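Local atomic coordinates of pyruvate kinase 1 (Trypanosoma brucei brucei, PDB entry 4KCT), a protein that catalyses the last step of glycolysis, transferring phosphate from phosphoenolpyruvate to ADP to give pyruvate and ATP, and also decarboxylates oxaloacetate. Residues F210-R224 with S251-D265. Numbering follows the deposited sequence.
Sequences FASFIRTAEQVREVR and SIIEASNGIMVARGD. With MG (magnesium ion), chain C; PYR (pyruvic acid), chain E.
In the TIM barrel of pyruvate kinase, strand 208-211 and its helix 217-227 meet helix 249-255, strand 258-262 and the start of helix 263-269. At the active-site mouth, Phe213 CE2 lies 3.8 Å from Asp265 CG, with ring and carboxylate planes 57° apart. Asp265 OD1 binds the magnesium ion at 2.0 Å; pyruvate chelates the metal through OXT and O3, two waters bind it too, and Glu241 supplies the other protein ligand. The backbone nitrogens of Gly264 and Asp265 donate to pyruvate O and OXT respectively, holding the pyruvate carboxylate at the N-terminal end of helix 263-269. Inside the barrel, the methyl CE of Met260 sits 3.4 Å from Phe210 CD2, the two side chains crossing at about a right angle; chi1 of 176° sets Met260 CG anti to the backbone N, and the bend at chi3 turns CE to the ring while SD faces the pyruvate methyl.

Between the helices, Val220 CB packs 3.8 Å from Ala255 CB; Ile214, in the loop ahead of helix 217-227, meets Ile252 through their CG2 methyls. The axes of helices 217-224 and 251-255 come within 8.5 Å and cross at -22°, a close pairing consistent with alanines on both sides, Ala217 CB and Ala255 CB being 4.1 Å apart. Where helix 249-255 ends, Arg224, bent at chi2 and chi3, grips Asn257 OD1 end-on with NH1 (2.9 Å) and NH2, its guanidinium perpendicular to the amide. NH1 approaches in the carbonyl plane, toward a lone pair of Asn257 OD1, whereas NH2 stands above that plane and also donates to Ala255 O (3.0 Å). The backbone N of Ile236 donates to Asn257 OD1 as well. Strand 235-240 runs between strands 208-211 and 258-262 in the barrel wall, touching Phe210, Val220 and Arg224, while helix 275-289 packs against Ile253 and Ile259.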
ATOM      1  N   PHE A 210     -38.057  -6.296 -10.172  1.00 16.06           N
ATOM      2  CA  PHE A 210     -36.995  -5.792 -11.012  1.00 15.75           C
ATOM      3  C   PHE A 210     -37.611  -4.708 -11.892  1.00 17.24           C
ATOM      4  O   PHE A 210     -38.354  -5.017 -12.828  1.00 17.36           O
ATOM      5  CB  PHE A 210     -36.438  -6.911 -11.923  1.00 16.40           C
ATOM      6  CG  PHE A 210     -35.823  -8.080 -11.184  1.00 16.69           C
ATOM      7  CD1 PHE A 210     -35.482  -7.991  -9.838  1.00 16.63           C
ATOM      8  CD2 PHE A 210     -35.520  -9.250 -11.873  1.00 17.06           C
ATOM      9  CE1 PHE A 210     -34.873  -9.061  -9.183  1.00 18.11           C
ATOM     10  CE2 PHE A 210     -34.860 -10.299 -11.242  1.00 17.00           C
ATOM     11  CZ  PHE A 210     -34.556 -10.215  -9.893  1.00 15.60           C
ATOM     12  N   ALA A 211     -37.355  -3.445 -11.551  1.00 16.94           N
ATOM     13  CA  ALA A 211     -38.085  -2.322 -12.144  1.00 18.24           C
ATOM     14  C   ALA A 211     -37.334  -1.827 -13.368  1.00 17.37           C
ATOM     15  O   ALA A 211     -36.175  -1.408 -13.270  1.00 16.83           O
ATOM     16  CB  ALA A 211     -38.233  -1.186 -11.125  1.00 17.60           C
ATOM     17  N   SER A 212     -37.992  -1.899 -14.523  1.00 17.61           N
ATOM     18  CA  SER A 212     -37.355  -1.610 -15.802  1.00 18.47           C
ATOM     19  C   SER A 212     -37.086  -0.141 -16.030  1.00 19.67           C
ATOM     20  O   SER A 212     -37.880   0.749 -15.602  1.00 17.49           O
ATOM     21  CB  SER A 212     -38.177  -2.179 -16.960  1.00 19.42           C
ATOM     22  OG  SER A 212     -38.106  -3.593 -16.967  1.00 20.15           O
ATOM     23  N   PHE A 213     -35.967   0.118 -16.703  1.00 20.60           N
ATOM     24  CA  PHE A 213     -35.630   1.463 -17.216  1.00 22.30           C
ATOM     25  C   PHE A 213     -35.695   2.559 -16.165  1.00 21.99           C
ATOM     26  O   PHE A 213     -36.206   3.659 -16.427  1.00 21.28           O
ATOM     27  CB  PHE A 213     -36.529   1.836 -18.420  1.00 23.54           C
ATOM     28  CG  PHE A 213     -35.813   1.767 -19.734  1.00 29.53           C
ATOM     29  CD1 PHE A 213     -35.000   2.828 -20.152  1.00 32.51           C
ATOM     30  CD2 PHE A 213     -35.781   0.565 -20.462  1.00 29.09           C
ATOM     31  CE1 PHE A 213     -34.249   2.731 -21.323  1.00 33.94           C
ATOM     32  CE2 PHE A 213     -35.039   0.466 -21.637  1.00 34.21           C
ATOM     33  CZ  PHE A 213     -34.246   1.540 -22.052  1.00 33.52           C
ATOM     34  N   ILE A 214     -35.070   2.319 -15.020  1.00 19.51           N
ATOM     35  CA  ILE A 214     -35.006   3.349 -13.988  1.00 19.18           C
ATOM     36  C   ILE A 214     -33.992   4.438 -14.389  1.00 20.05           C
ATOM     37  O   ILE A 214     -32.801   4.154 -14.626  1.00 20.57           O
ATOM     38  CB  ILE A 214     -34.654   2.733 -12.608  1.00 17.60           C
ATOM     39  CG1 ILE A 214     -35.808   1.810 -12.128  1.00 17.58           C
ATOM     40  CG2 ILE A 214     -34.359   3.825 -11.576  1.00 17.46           C
ATOM     41  CD1 ILE A 214     -37.158   2.515 -11.918  1.00 17.93           C
ATOM     42  N   ARG A 215     -34.477   5.673 -14.490  1.00 19.14           N
ATOM     43  CA  ARG A 215     -33.625   6.741 -14.970  0.50 19.97           C
ATOM     44  C   ARG A 215     -33.186   7.679 -13.860  1.00 21.06           C
ATOM     45  O   ARG A 215     -32.161   8.348 -13.989  1.00 21.68           O
ATOM     46  CB  ARG A 215     -34.290   7.496 -16.121  0.50 21.14           C
ATOM     47  CG  ARG A 215     -34.479   6.639 -17.371  0.50 22.22           C
ATOM     48  CD  ARG A 215     -35.815   6.926 -18.053  0.50 30.75           C
ATOM     49  NE  ARG A 215     -36.926   6.113 -17.534  0.50 29.08           N
ATOM     50  CZ  ARG A 215     -38.201   6.505 -17.555  0.50 28.84           C
ATOM     51  NH1 ARG A 215     -39.172   5.703 -17.113  0.50 23.69           N
ATOM     52  NH2 ARG A 215     -38.508   7.687 -18.065  0.50 29.37           N
ATOM     53  N   THR A 216     -33.978   7.747 -12.780  1.00 19.19           N
ATOM     54  CA  THR A 216     -33.729   8.687 -11.670  1.00 20.56           C
ATOM     55  C   THR A 216     -34.144   8.044 -10.357  1.00 18.80           C
ATOM     56  O   THR A 216     -34.993   7.138 -10.334  1.00 18.71           O
ATOM     57  CB  THR A 216     -34.575   9.995 -11.807  1.00 21.97           C
ATOM     58  OG1 THR A 216     -35.958   9.659 -11.721  1.00 21.62           O
ATOM     59  CG2 THR A 216     -34.315  10.702 -13.139  1.00 22.58           C
ATOM     60  N   ALA A 217     -33.690   8.640  -9.255  1.00 19.49           N
ATOM     61  CA  ALA A 217     -34.163   8.267  -7.930  1.00 19.01           C
ATOM     62  C   ALA A 217     -35.662   8.532  -7.766  1.00 20.70           C
ATOM     63  O   ALA A 217     -36.347   7.801  -7.058  1.00 21.00           O
ATOM     64  CB  ALA A 217     -33.374   9.003  -6.849  1.00 21.14           C
ATOM     65  N   GLU A 218     -36.168   9.599  -8.381  1.00 21.65           N
ATOM     66  CA  GLU A 218     -37.603   9.903  -8.257  1.00 23.64           C
ATOM     67  C   GLU A 218     -38.462   8.776  -8.855  1.00 24.47           C
ATOM     68  O   GLU A 218     -39.487   8.378  -8.287  1.00 21.88           O
ATOM     69  CB  GLU A 218     -37.939  11.253  -8.902  1.00 28.44           C
ATOM     70  CG  GLU A 218     -39.369  11.717  -8.648  1.00 42.43           C
ATOM     71  CD  GLU A 218     -39.762  11.704  -7.163  1.00 57.62           C
ATOM     72  OE1 GLU A 218     -40.918  11.329  -6.860  1.00 65.04           O
ATOM     73  OE2 GLU A 218     -38.917  12.055  -6.297  1.00 58.17           O
ATOM     74  N   GLN A 219     -37.994   8.196  -9.952  1.00 22.02           N
ATOM     75  CA  GLN A 219     -38.674   7.036 -10.506  1.00 22.76           C
ATOM     76  C   GLN A 219     -38.718   5.839  -9.555  1.00 19.88           C
ATOM     77  O   GLN A 219     -39.727   5.116  -9.505  1.00 20.59           O
ATOM     78  CB  GLN A 219     -38.028   6.630 -11.814  1.00 24.76           C
ATOM     79  CG  GLN A 219     -38.173   7.669 -12.888  1.00 28.73           C
ATOM     80  CD  GLN A 219     -38.122   7.060 -14.252  1.00 33.17           C
ATOM     81  OE1 GLN A 219     -37.317   6.168 -14.512  1.00 27.74           O
ATOM     82  NE2 GLN A 219     -39.044   7.472 -15.119  1.00 31.47           N
ATOM     83  N   VAL A 220     -37.616   5.569  -8.857  1.00 18.89           N
ATOM     84  CA  VAL A 220     -37.644   4.510  -7.827  1.00 19.09           C
ATOM     85  C   VAL A 220     -38.738   4.777  -6.786  1.00 20.21           C
ATOM     86  O   VAL A 220     -39.511   3.878  -6.437  1.00 21.10           O
ATOM     87  CB  VAL A 220     -36.288   4.357  -7.108  1.00 20.18           C
ATOM     88  CG1 VAL A 220     -36.352   3.204  -6.124  1.00 17.87           C
ATOM     89  CG2 VAL A 220     -35.159   4.129  -8.125  1.00 19.94           C
ATOM     90  N   ARG A 221     -38.780   6.012  -6.284  1.00 20.27           N
ATOM     91  CA  ARG A 221     -39.812   6.452  -5.346  1.00 24.74           C
ATOM     92  C   ARG A 221     -41.237   6.313  -5.871  1.00 23.15           C
ATOM     93  O   ARG A 221     -42.131   5.885  -5.133  1.00 22.23           O
ATOM     94  CB  ARG A 221     -39.544   7.898  -4.863  1.00 25.51           C
ATOM     95  CG  ARG A 221     -38.345   7.991  -3.913  1.00 30.74           C
ATOM     96  CD  ARG A 221     -38.236   9.356  -3.244  1.00 32.89           C
ATOM     97  NE  ARG A 221     -37.746  10.381  -4.167  1.00 39.12           N
ATOM     98  CZ  ARG A 221     -36.454  10.596  -4.438  1.00 40.22           C
ATOM     99  NH1 ARG A 221     -36.112  11.557  -5.279  1.00 38.32           N
ATOM    100  NH2 ARG A 221     -35.503   9.859  -3.849  1.00 36.57           N
ATOM    101  N   GLU A 222     -41.415   6.527  -7.177  1.00 22.62           N
ATOM    102  CA  GLU A 222     -42.714   6.300  -7.805  1.00 23.69           C
ATOM    103  C   GLU A 222     -43.102   4.845  -7.869  1.00 24.48           C
ATOM    104  O   GLU A 222     -44.263   4.508  -7.631  1.00 20.59           O
ATOM    105  CB  GLU A 222     -42.788   6.943  -9.194  1.00 25.95           C
ATOM    106  CG  GLU A 222     -42.955   8.451  -9.107  1.00 38.43           C
ATOM    107  CD  GLU A 222     -42.509   9.186 -10.360  1.00 51.63           C
ATOM    108  OE1 GLU A 222     -42.230   8.528 -11.391  1.00 53.75           O
ATOM    109  OE2 GLU A 222     -42.449  10.435 -10.314  1.00 60.27           O
ATOM    110  N   VAL A 223     -42.131   3.962  -8.141  1.00 18.85           N
ATOM    111  CA  VAL A 223     -42.396   2.530  -8.031  1.00 19.94           C
ATOM    112  C   VAL A 223     -42.765   2.147  -6.599  1.00 20.61           C
ATOM    113  O   VAL A 223     -43.715   1.371  -6.365  1.00 21.93           O
ATOM    114  CB  VAL A 223     -41.197   1.678  -8.521  1.00 19.96           C
ATOM    115  CG1 VAL A 223     -41.437   0.184  -8.217  1.00 18.61           C
ATOM    116  CG2 VAL A 223     -41.005   1.899 -10.023  1.00 18.08           C
ATOM    117  N   ARG A 224     -42.003   2.673  -5.646  1.00 20.89           N
ATOM    118  CA  ARG A 224     -42.211   2.382  -4.234  1.00 22.70           C
ATOM    119  C   ARG A 224     -43.625   2.839  -3.834  1.00 22.45           C
ATOM    120  O   ARG A 224     -44.353   2.093  -3.188  1.00 23.37           O
ATOM    121  CB  ARG A 224     -41.142   3.098  -3.384  1.00 24.56           C
ATOM    122  CG  ARG A 224     -41.188   2.818  -1.888  1.00 29.87           C
ATOM    123  CD  ARG A 224     -40.351   1.609  -1.487  1.00 30.57           C
ATOM    124  NE  ARG A 224     -38.903   1.761  -1.775  1.00 31.54           N
ATOM    125  CZ  ARG A 224     -38.058   0.726  -1.801  1.00 36.06           C
ATOM    126  NH1 ARG A 224     -38.528  -0.503  -1.504  1.00 30.86           N
ATOM    127  NH2 ARG A 224     -36.759   0.896  -2.144  1.00 27.03           N
ATOM    128  N   SER A 251     -27.643   8.200  -6.751  1.00 19.84           N
ATOM    129  CA  SER A 251     -28.942   8.478  -6.147  1.00 21.57           C
ATOM    130  C   SER A 251     -29.927   7.324  -6.376  1.00 20.10           C
ATOM    131  O   SER A 251     -30.787   7.054  -5.534  1.00 17.05           O
ATOM    132  CB  SER A 251     -29.525   9.797  -6.682  1.00 23.93           C
ATOM    133  OG  SER A 251     -29.774   9.702  -8.077  1.00 28.25           O
ATOM    134  N   ILE A 252     -29.809   6.635  -7.507  1.00 17.21           N
ATOM    135  CA  ILE A 252     -30.625   5.450  -7.723  1.00 17.78           C
ATOM    136  C   ILE A 252     -30.294   4.319  -6.721  1.00 18.83           C
ATOM    137  O   ILE A 252     -31.192   3.730  -6.129  1.00 19.43           O
ATOM    138  CB  ILE A 252     -30.539   4.953  -9.180  1.00 16.65           C
ATOM    139  CG1 ILE A 252     -31.204   5.985 -10.101  1.00 15.20           C
ATOM    140  CG2 ILE A 252     -31.213   3.568  -9.337  1.00 15.60           C
ATOM    141  CD1 ILE A 252     -30.821   5.824 -11.569  1.00 15.99           C
ATOM    142  N   ILE A 253     -29.010   4.087  -6.483  1.00 16.55           N
ATOM    143  CA  ILE A 253     -28.599   3.054  -5.542  1.00 18.65           C
ATOM    144  C   ILE A 253     -29.136   3.429  -4.173  1.00 20.81           C
ATOM    145  O   ILE A 253     -29.737   2.608  -3.490  1.00 19.74           O
ATOM    146  CB  ILE A 253     -27.065   2.965  -5.448  1.00 17.80           C
ATOM    147  CG1 ILE A 253     -26.500   2.209  -6.661  1.00 16.81           C
ATOM    148  CG2 ILE A 253     -26.662   2.288  -4.152  1.00 21.28           C
ATOM    149  CD1 ILE A 253     -24.976   2.273  -6.772  1.00 18.14           C
ATOM    150  N   GLU A 254     -29.016   4.707  -3.829  1.00 19.71           N
ATOM    151  CA  GLU A 254     -29.527   5.202  -2.556  1.00 22.37           C
ATOM    152  C   GLU A 254     -31.025   4.894  -2.364  1.00 22.67           C
ATOM    153  O   GLU A 254     -31.442   4.484  -1.280  1.00 20.09           O
ATOM    154  CB  GLU A 254     -29.272   6.710  -2.433  1.00 28.57           C
ATOM    155  CG  GLU A 254     -30.066   7.365  -1.323  1.00 44.49           C
ATOM    156  CD  GLU A 254     -29.302   7.381  -0.022  1.00 69.12           C
ATOM    157  OE1 GLU A 254     -28.152   7.876  -0.013  1.00 87.67           O
ATOM    158  OE2 GLU A 254     -29.831   6.857   0.984  1.00 93.57           O
ATOM    159  N   ALA A 255     -31.836   5.133  -3.395  1.00 20.25           N
ATOM    160  CA  ALA A 255     -33.289   4.931  -3.286  1.00 19.23           C
ATOM    161  C   ALA A 255     -33.720   3.457  -3.356  1.00 21.01           C
ATOM    162  O   ALA A 255     -34.870   3.122  -3.013  1.00 19.38           O
ATOM    163  CB  ALA A 255     -34.021   5.751  -4.362  1.00 20.43           C
ATOM    164  N   SER A 256     -32.838   2.594  -3.882  1.00 17.68           N
ATOM    165  CA  SER A 256     -33.221   1.232  -4.261  1.00 17.82           C
ATOM    166  C   SER A 256     -32.804   0.255  -3.182  1.00 18.59           C
ATOM    167  O   SER A 256     -31.966   0.580  -2.346  1.00 19.94           O
ATOM    168  CB  SER A 256     -32.548   0.839  -5.602  1.00 17.01           C
ATOM    169  OG  SER A 256     -32.892   1.754  -6.623  1.00 19.38           O
ATOM    170  N   ASN A 257     -33.310  -0.975  -3.253  1.00 17.60           N
ATOM    171  CA  ASN A 257     -32.804  -2.042  -2.404  1.00 17.57           C
ATOM    172  C   ASN A 257     -31.634  -2.770  -3.082  1.00 19.08           C
ATOM    173  O   ASN A 257     -30.897  -3.497  -2.445  1.00 17.75           O
ATOM    174  CB  ASN A 257     -33.917  -3.038  -2.068  1.00 15.81           C
ATOM    175  CG  ASN A 257     -35.076  -2.383  -1.297  1.00 19.34           C
ATOM    176  OD1 ASN A 257     -36.059  -1.965  -1.897  1.00 18.72           O
ATOM    177  ND2 ASN A 257     -34.833  -2.067  -0.046  1.00 20.16           N
ATOM    178  N   GLY A 258     -31.510  -2.595  -4.384  1.00 19.30           N
ATOM    179  CA  GLY A 258     -30.507  -3.342  -5.168  1.00 17.77           C
ATOM    180  C   GLY A 258     -30.555  -2.899  -6.617  1.00 16.26           C
ATOM    181  O   GLY A 258     -31.376  -2.043  -6.984  1.00 14.67           O
ATOM    182  N   ILE A 259     -29.616  -3.400  -7.425  1.00 15.27           N
ATOM    183  CA  ILE A 259     -29.456  -2.916  -8.801  1.00 15.12           C
ATOM    184  C   ILE A 259     -29.331  -4.122  -9.736  1.00 15.41           C
ATOM    185  O   ILE A 259     -28.738  -5.111  -9.370  1.00 13.66           O
ATOM    186  CB  ILE A 259     -28.179  -2.063  -8.928  1.00 15.36           C
ATOM    187  CG1 ILE A 259     -28.286  -0.810  -8.043  1.00 15.46           C
ATOM    188  CG2 ILE A 259     -27.897  -1.733 -10.394  1.00 14.94           C
ATOM    189  CD1 ILE A 259     -29.375   0.167  -8.530  1.00 15.29           C
ATOM    190  N   MET A 260     -29.908  -4.037 -10.929  1.00 14.76           N
ATOM    191  CA  MET A 260     -29.535  -4.972 -11.983  1.00 16.56           C
ATOM    192  C   MET A 260     -28.839  -4.244 -13.106  1.00 15.67           C
ATOM    193  O   MET A 260     -29.306  -3.226 -13.572  1.00 16.86           O
ATOM    194  CB  MET A 260     -30.778  -5.711 -12.537  1.00 15.38           C
ATOM    195  CG  MET A 260     -30.415  -6.606 -13.706  1.00 15.80           C
ATOM    196  SD  MET A 260     -31.834  -7.138 -14.682  1.00 21.52           S
ATOM    197  CE  MET A 260     -32.815  -7.959 -13.428  1.00 18.34           C
ATOM    198  N   VAL A 261     -27.701  -4.768 -13.533  1.00 14.98           N
ATOM    199  CA  VAL A 261     -27.055  -4.263 -14.720  1.00 14.99           C
ATOM    200  C   VAL A 261     -27.698  -4.928 -15.932  1.00 16.38           C
ATOM    201  O   VAL A 261     -27.458  -6.106 -16.195  1.00 14.43           O
ATOM    202  CB  VAL A 261     -25.519  -4.551 -14.693  1.00 17.59           C
ATOM    203  CG1 VAL A 261     -24.836  -3.989 -15.947  1.00 17.89           C
ATOM    204  CG2 VAL A 261     -24.899  -3.963 -13.424  1.00 17.50           C
ATOM    205  N   ALA A 262     -28.646  -4.230 -16.554  1.00 15.26           N
ATOM    206  CA  ALA A 262     -29.524  -4.854 -17.531  1.00 15.16           C
ATOM    207  C   ALA A 262     -28.900  -4.701 -18.924  1.00 15.40           C
ATOM    208  O   ALA A 262     -29.155  -3.727 -19.625  1.00 15.16           O
ATOM    209  CB  ALA A 262     -30.907  -4.211 -17.481  1.00 16.22           C
ATOM    210  N   ARG A 263     -27.938  -5.566 -19.221  1.00 14.10           N
ATOM    211  CA  ARG A 263     -26.986  -5.322 -20.303  1.00 16.43           C
ATOM    212  C   ARG A 263     -27.595  -5.338 -21.702  1.00 16.62           C
ATOM    213  O   ARG A 263     -26.997  -4.816 -22.627  1.00 16.91           O
ATOM    214  CB  ARG A 263     -25.825  -6.302 -20.227  1.00 14.23           C
ATOM    215  CG  ARG A 263     -24.989  -6.095 -18.973  1.00 13.70           C
ATOM    216  CD  ARG A 263     -23.766  -6.977 -19.009  1.00 13.52           C
ATOM    217  NE  ARG A 263     -24.093  -8.375 -19.319  1.00 14.47           N
ATOM    218  CZ  ARG A 263     -23.179  -9.331 -19.401  1.00 14.99           C
ATOM    219  NH1 ARG A 263     -21.907  -9.033 -19.178  1.00 14.30           N
ATOM    220  NH2 ARG A 263     -23.505 -10.541 -19.854  1.00 16.96           N
ATOM    221  N   GLY A 264     -28.768  -5.963 -21.846  1.00 18.14           N
ATOM    222  CA  GLY A 264     -29.434  -6.059 -23.151  1.00 18.72           C
ATOM    223  C   GLY A 264     -29.817  -4.685 -23.649  1.00 18.32           C
ATOM    224  O   GLY A 264     -29.240  -4.170 -24.629  1.00 18.60           O
ATOM    225  N   ASP A 265     -30.710  -4.032 -22.912  1.00 17.93           N
ATOM    226  CA  ASP A 265     -31.111  -2.668 -23.253  1.00 17.99           C
ATOM    227  C   ASP A 265     -29.932  -1.687 -23.144  1.00 16.94           C
ATOM    228  O   ASP A 265     -29.782  -0.751 -23.953  1.00 15.15           O
ATOM    229  CB  ASP A 265     -32.299  -2.243 -22.378  1.00 20.13           C
ATOM    230  CG  ASP A 265     -33.639  -2.797 -22.907  1.00 28.86           C
ATOM    231  OD1 ASP A 265     -34.388  -3.473 -22.145  1.00 27.24           O
ATOM    232  OD2 ASP A 265     -33.855  -2.682 -24.129  1.00 35.74           O
TER
HETATM  233 MG    MG C1001     -34.205  -4.540 -20.490  1.00 24.91          MG
HETATM  234  C   PYR E1003     -32.048  -6.260 -20.301  1.00 27.52           C
HETATM  235  O   PYR E1003     -30.921  -6.828 -20.298  1.00 23.33           O
HETATM  236  OXT PYR E1003     -32.240  -5.241 -21.024  1.00 24.36           O
HETATM  237  CA  PYR E1003     -33.112  -6.708 -19.351  1.00 34.12           C
HETATM  238  O3  PYR E1003     -34.236  -6.175 -19.369  1.00 28.13           O
HETATM  239  CB  PYR E1003     -32.779  -7.730 -18.294  1.00 22.57           C
HETATM  240  O   HOH W   1     -36.206  -3.564 -19.867  1.00 22.91           O
HETATM  241  O   HOH W   2     -31.647  10.804  -9.635  1.00 22.49           O
HETATM  242  O   HOH W   3     -37.679   4.139  -2.620  1.00 42.09           O
HETATM  243  O   HOH W   4     -35.392  -5.812 -21.722  1.00 38.32           O